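Local coordinates for protein putative phosphoribosyltransferase (Neisseria gonorrhoeae, PDB 5VOG) that binds the alarmone guanosine tetraphosphate (ppGpp) and probably acts as a type I phosphoribosyltransferase, a member of the glycosyltransferases, at residues T113-F116 with C117-L121; P51-M54 with L55-F58. One frame throughout, in Å; residues are numbered along the deposited sequence. Where two conformers were deposited one is given.

Interaction 1: T113-F116 with C117-L121; sequences TMEF and CLKEL. With G4P (guanosine-5',3'-tetraphosphate), chain D.
C117 sits one helical turn beyond T113. C117 N donates to T113 O at 2.9 Å, and its SG lies 4.0 Å from T113 CG2, where C117 also meets T68. F116 and E120 share the same i to i-4 spacing, but their side chains meet differently. With CG anti to the backbone N (chi1 175°), the phenyl ring stands out from the helix, and E120, bent at chi2, brings CG over one of its faces toward the rim, 4.3 Å from F116 CE2. F116 O is gripped twice, by E120 N at 3.1 Å and by a water that donates to both this carbonyl and E120 OE2. E120 OE1 turns instead to K123.

On the outer side of the helix, E115 and K119 run side by side as extended chains. K119 NZ closes a salt bridge with E115 OE2 at 2.9 Å, coming to the anti side of that oxygen and 33° out of the carboxylate plane. The other oxygen, OE1, accepts the backbone N–H of K144, so each carboxylate oxygen has a partner.

The first turn of the helix serves ppGpp: T113 OG1 donates to O1A at 2.7 Å, and M114 N to O1B at 2.9 Å. Backbone and side-chain donors at a helix start, binding a 5'-diphosphate just after the segment that carries E106, D109 and S110, are consistent with the PRPP-binding motif of type I phosphoribosyltransferases.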
# COMPACT_ATOMS: atom_id res chain seq x y z
N THR A 113 -17.23 -5.86 3.07
CA THR A 113 -16.02 -6.23 2.35
C THR A 113 -15.26 -7.31 3.09
O THR A 113 -14.75 -8.27 2.48
CB THR A 113 -15.11 -5.02 2.15
OG1 THR A 113 -15.77 -4.05 1.34
CG2 THR A 113 -13.79 -5.43 1.46
N MET A 114 -15.16 -7.17 4.41
CA MET A 114 -14.42 -8.13 5.22
C MET A 114 -14.99 -9.53 5.07
O MET A 114 -14.25 -10.50 4.87
CB MET A 114 -14.43 -7.68 6.68
CG MET A 114 -13.50 -8.46 7.57
SD MET A 114 -13.70 -7.94 9.29
CE MET A 114 -13.14 -6.24 9.14
N GLU A 115 -16.32 -9.66 5.18
CA GLU A 115 -16.94 -10.98 5.01
C GLU A 115 -16.67 -11.55 3.63
O GLU A 115 -16.36 -12.73 3.49
CB GLU A 115 -18.45 -10.90 5.26
CG GLU A 115 -19.14 -12.25 5.00
CD GLU A 115 -20.66 -12.21 5.04
OE1 GLU A 115 -21.24 -11.46 5.83
OE2 GLU A 115 -21.28 -12.97 4.27
N PHE A 116 -16.80 -10.71 2.60
CA PHE A 116 -16.56 -11.16 1.23
C PHE A 116 -15.14 -11.70 1.08
O PHE A 116 -14.93 -12.80 0.55
CB PHE A 116 -16.82 -10.01 0.26
CG PHE A 116 -16.49 -10.31 -1.18
CD1 PHE A 116 -17.45 -10.84 -2.03
CD2 PHE A 116 -15.23 -10.04 -1.69
CE1 PHE A 116 -17.15 -11.11 -3.35
CE2 PHE A 116 -14.93 -10.32 -3.02
CZ PHE A 116 -15.88 -10.84 -3.85
N CYS A 117 -14.16 -10.95 1.56
CA CYS A 117 -12.77 -11.36 1.37
C CYS A 117 -12.43 -12.59 2.20
O CYS A 117 -11.71 -13.48 1.73
CB CYS A 117 -11.83 -10.22 1.72
SG CYS A 117 -11.86 -8.86 0.54
N LEU A 118 -12.90 -12.64 3.45
CA LEU A 118 -12.60 -13.80 4.29
C LEU A 118 -13.24 -15.06 3.74
O LEU A 118 -12.61 -16.13 3.72
CB LEU A 118 -13.05 -13.54 5.72
CG LEU A 118 -12.26 -12.43 6.42
CD1 LEU A 118 -12.79 -12.14 7.84
CD2 LEU A 118 -10.76 -12.76 6.45
N LYS A 119 -14.49 -14.97 3.28
CA LYS A 119 -15.13 -16.14 2.67
C LYS A 119 -14.34 -16.64 1.47
O LYS A 119 -14.18 -17.85 1.28
CB LYS A 119 -16.57 -15.81 2.27
CG LYS A 119 -17.55 -15.86 3.43
CD LYS A 119 -18.98 -15.72 2.95
CE LYS A 119 -19.97 -15.90 4.09
NZ LYS A 119 -21.38 -15.82 3.61
N GLU A 120 -13.85 -15.72 0.64
CA GLU A 120 -13.08 -16.14 -0.52
C GLU A 120 -11.75 -16.76 -0.12
O GLU A 120 -11.33 -17.76 -0.71
CB GLU A 120 -12.84 -14.94 -1.45
CG GLU A 120 -14.09 -14.47 -2.16
CD GLU A 120 -14.74 -15.56 -2.99
OE1 GLU A 120 -14.02 -16.22 -3.76
OE2 GLU A 120 -15.97 -15.75 -2.87
N LEU A 121 -11.07 -16.19 0.88
CA LEU A 121 -9.77 -16.72 1.27
C LEU A 121 -9.87 -18.04 2.02
O LEU A 121 -8.91 -18.82 2.02
CB LEU A 121 -9.02 -15.68 2.11
CG LEU A 121 -8.60 -14.43 1.32
CD1 LEU A 121 -8.11 -13.33 2.25
CD2 LEU A 121 -7.52 -14.78 0.30
PB G4P D . -15.48 -3.37 6.00
O1B G4P D . -15.94 -4.62 5.44
O2B G4P D . -16.22 -2.91 7.28
O3B G4P D . -13.94 -3.41 6.27
O3A G4P D . -15.59 -2.19 4.94
PA G4P D . -16.84 -1.63 4.12
O1A G4P D . -17.23 -2.57 3.04
O2A G4P D . -17.95 -1.28 5.08
O5' G4P D . -16.22 -0.25 3.57
C5' G4P D . -16.70 0.38 2.36
C4' G4P D . -15.91 1.65 2.16
O4' G4P D . -16.28 2.63 3.15
C3' G4P D . -14.39 1.48 2.28
O3' G4P D . -13.78 1.92 1.05
C2' G4P D . -13.97 2.39 3.45
O2' G4P D . -12.72 3.05 3.24
C1' G4P D . -15.14 3.37 3.50
N9 G4P D . -15.35 3.90 4.85
C8 G4P D . -16.14 3.37 5.83
N7 G4P D . -16.11 4.06 6.94
C5 G4P D . -15.25 5.12 6.67
C6 G4P D . -14.83 6.22 7.48
O6 G4P D . -15.16 6.47 8.64
N1 G4P D . -13.97 7.06 6.80
C2 G4P D . -13.55 6.88 5.51
N2 G4P D . -12.73 7.81 5.00
N3 G4P D . -13.93 5.86 4.75
C4 G4P D . -14.78 5.03 5.38
PC G4P D . -13.65 0.98 -0.22
O1C G4P D . -14.92 0.95 -1.00
O2C G4P D . -13.21 -0.35 0.33
O3C G4P D . -12.45 1.60 -1.06
PD G4P D . -10.88 1.77 -0.81
O1D G4P D . -10.54 0.84 0.31
O2D G4P D . -10.21 1.38 -2.15
O3D G4P D . -10.68 3.23 -0.51
O HOH W 1 -17.07 -14.17 -0.88

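Interaction 2: P51-M54 with L55-F58; sequences PARM and LRCF. With G4P (guanosine-5',3'-tetraphosphate), chain B.
The guanidinium groups of R53 and R56 stack flat on each other, their centres 3.9 Å apart and their planes at 23°. R56 NE lies over the centre of the R53 group, while R53 NE falls nearer the rim of R56; R53 NH2 and R56 NH2 come within 3.4 Å. Each arginine has its own anion, which probably offsets the closeness of the two charges. R56 uses one edge of its guanidinium as a fork: NH1 donates to O2D of ppGpp at 2.9 Å and NH2 to O3D at 2.8 Å, both bonds nearly straight, so the outer 3'-phosphate lies in the plane of the group and fixes its rotation. This ppGpp is held mainly by the second subunit, through E106, Y70 and D109 of that chain among others. R53 NH2 forms a salt bridge with D167 of the second subunit.

A bend at chi2 of R53 (58°) carries its group forward along the helix to R56, whose chain is in turn extended until it bends at chi3. In the backbone that carries the pair, the bonds L55 N to P51 O, 2.8 Å, and R56 N to A52 O, 2.9 Å, follow the alpha-helical i to i-4 pattern, whereas C57 N bonds to M54 O at 3.1 Å, an i to i-3 bond of the 3-10 kind near the helix end.

Helix 49-59 is the connection of the beta-alpha-beta unit between strands 40-45 and 63-75. A52 and L55 press on strands 40-45 and 101-105, M54 and F58 meet helix 17-33, and R53, R56 and C57 face the second subunit.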
# COMPACT_ATOMS: atom_id res chain seq x y z
N PRO A 51 -1.98 0.93 6.13
CA PRO A 51 -1.89 0.12 7.37
C PRO A 51 -1.00 -1.11 7.24
O PRO A 51 -0.24 -1.41 8.18
CB PRO A 51 -3.35 -0.26 7.62
CG PRO A 51 -4.12 0.89 7.09
CD PRO A 51 -3.38 1.24 5.80
N ALA A 52 -1.05 -1.83 6.11
CA ALA A 52 -0.23 -3.03 5.96
C ALA A 52 1.26 -2.69 5.92
O ALA A 52 2.07 -3.39 6.55
CB ALA A 52 -0.63 -3.82 4.71
N ARG A 53 1.65 -1.65 5.18
CA ARG A 53 3.08 -1.34 5.13
C ARG A 53 3.57 -0.78 6.46
O ARG A 53 4.70 -1.07 6.87
CB ARG A 53 3.38 -0.38 3.98
CG ARG A 53 4.87 -0.02 3.86
CD ARG A 53 5.75 -1.26 3.68
NE ARG A 53 7.19 -0.99 3.66
CZ ARG A 53 7.94 -0.81 4.74
NH1 ARG A 53 7.40 -0.86 5.96
NH2 ARG A 53 9.24 -0.58 4.60
N MET A 54 2.72 -0.02 7.18
CA MET A 54 3.09 0.36 8.54
C MET A 54 3.25 -0.87 9.42
O MET A 54 4.20 -0.96 10.21
CB MET A 54 2.03 1.30 9.13
CG MET A 54 2.00 2.70 8.52
SD MET A 54 0.63 3.60 9.27
CE MET A 54 0.95 5.27 8.70
N LEU A 55 2.33 -1.84 9.29
CA LEU A 55 2.43 -3.05 10.09
C LEU A 55 3.70 -3.84 9.76
O LEU A 55 4.24 -4.52 10.64
CB LEU A 55 1.18 -3.89 9.87
CG LEU A 55 0.87 -5.00 10.86
CD1 LEU A 55 0.86 -4.50 12.31
CD2 LEU A 55 -0.47 -5.62 10.49
N ARG A 56 4.18 -3.76 8.52
CA ARG A 56 5.39 -4.52 8.16
C ARG A 56 6.59 -4.05 8.96
O ARG A 56 7.52 -4.83 9.20
CB ARG A 56 5.68 -4.41 6.66
CG ARG A 56 6.48 -5.58 6.13
CD ARG A 56 6.83 -5.41 4.66
NE ARG A 56 8.04 -4.60 4.49
CZ ARG A 56 8.61 -4.35 3.32
NH1 ARG A 56 8.08 -4.80 2.19
NH2 ARG A 56 9.72 -3.62 3.27
N CYS A 57 6.60 -2.78 9.37
CA CYS A 57 7.68 -2.27 10.21
C CYS A 57 7.83 -3.11 11.47
O CYS A 57 8.95 -3.35 11.94
CB CYS A 57 7.39 -0.82 10.58
SG CYS A 57 8.65 -0.04 11.58
N PHE A 58 6.71 -3.58 12.01
CA PHE A 58 6.69 -4.29 13.28
C PHE A 58 6.55 -5.80 13.14
O PHE A 58 7.04 -6.52 14.01
CB PHE A 58 5.55 -3.74 14.14
CG PHE A 58 5.64 -2.26 14.35
CD1 PHE A 58 6.52 -1.74 15.29
CD2 PHE A 58 4.88 -1.38 13.59
CE1 PHE A 58 6.64 -0.37 15.47
CE2 PHE A 58 4.99 -0.01 13.76
CZ PHE A 58 5.87 0.49 14.71
PB G4P B . 14.89 0.76 -8.05
O1B G4P B . 14.85 -0.15 -9.18
O2B G4P B . 15.98 1.85 -8.12
O3B G4P B . 13.49 1.42 -7.83
O3A G4P B . 15.09 -0.04 -6.69
PA G4P B . 16.23 -1.04 -6.22
O1A G4P B . 16.11 -2.35 -6.90
O2A G4P B . 17.57 -0.37 -6.37
O5' G4P B . 15.91 -1.12 -4.64
C5' G4P B . 16.27 -2.25 -3.83
C4' G4P B . 15.84 -1.97 -2.42
O4' G4P B . 16.66 -0.95 -1.84
C3' G4P B . 14.39 -1.48 -2.28
O3' G4P B . 13.67 -2.39 -1.42
C2' G4P B . 14.49 -0.09 -1.65
O2' G4P B . 13.46 0.19 -0.70
C1' G4P B . 15.87 -0.16 -0.98
N9 G4P B . 16.50 1.15 -0.88
C8 G4P B . 17.30 1.76 -1.81
N7 G4P B . 17.71 2.95 -1.44
C5 G4P B . 17.13 3.14 -0.19
C6 G4P B . 17.21 4.23 0.73
O6 G4P B . 17.83 5.29 0.59
N1 G4P B . 16.48 3.99 1.88
C2 G4P B . 15.76 2.86 2.14
N2 G4P B . 15.14 2.79 3.32
N3 G4P B . 15.68 1.83 1.29
C4 G4P B . 16.38 2.04 0.16
PC G4P B . 13.02 -3.73 -1.95
O1C G4P B . 14.03 -4.82 -2.04
O2C G4P B . 12.36 -3.36 -3.25
O3C G4P B . 11.89 -4.07 -0.88
PD G4P B . 10.52 -3.37 -0.45
O1D G4P B . 10.18 -2.42 -1.55
O2D G4P B . 9.50 -4.53 -0.32
O3D G4P B . 10.79 -2.74 0.89

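How the interactions relate
Both interactions lie within a single helix and join successive turns, and both helices rest against strands 63-75 and 101-105, yet they lie on opposite sides of the chain's centre, about 21 Å apart between centres. Interaction 1 is partly buried, with its charged pair at the outer side and its first turn in the chain's own ppGpp site. Interaction 2 is buried more fully, at the subunit interface, where stacked guanidinium groups replace the salt bridge along a helix. Their chemistry meets at the ligand: helix 112-121 holds the 5'-diphosphate mainly with backbone N–H groups and a hydroxyl, whereas helix 49-59 sends an arginine to the 3'-diphosphate of the nucleotide in the second subunit.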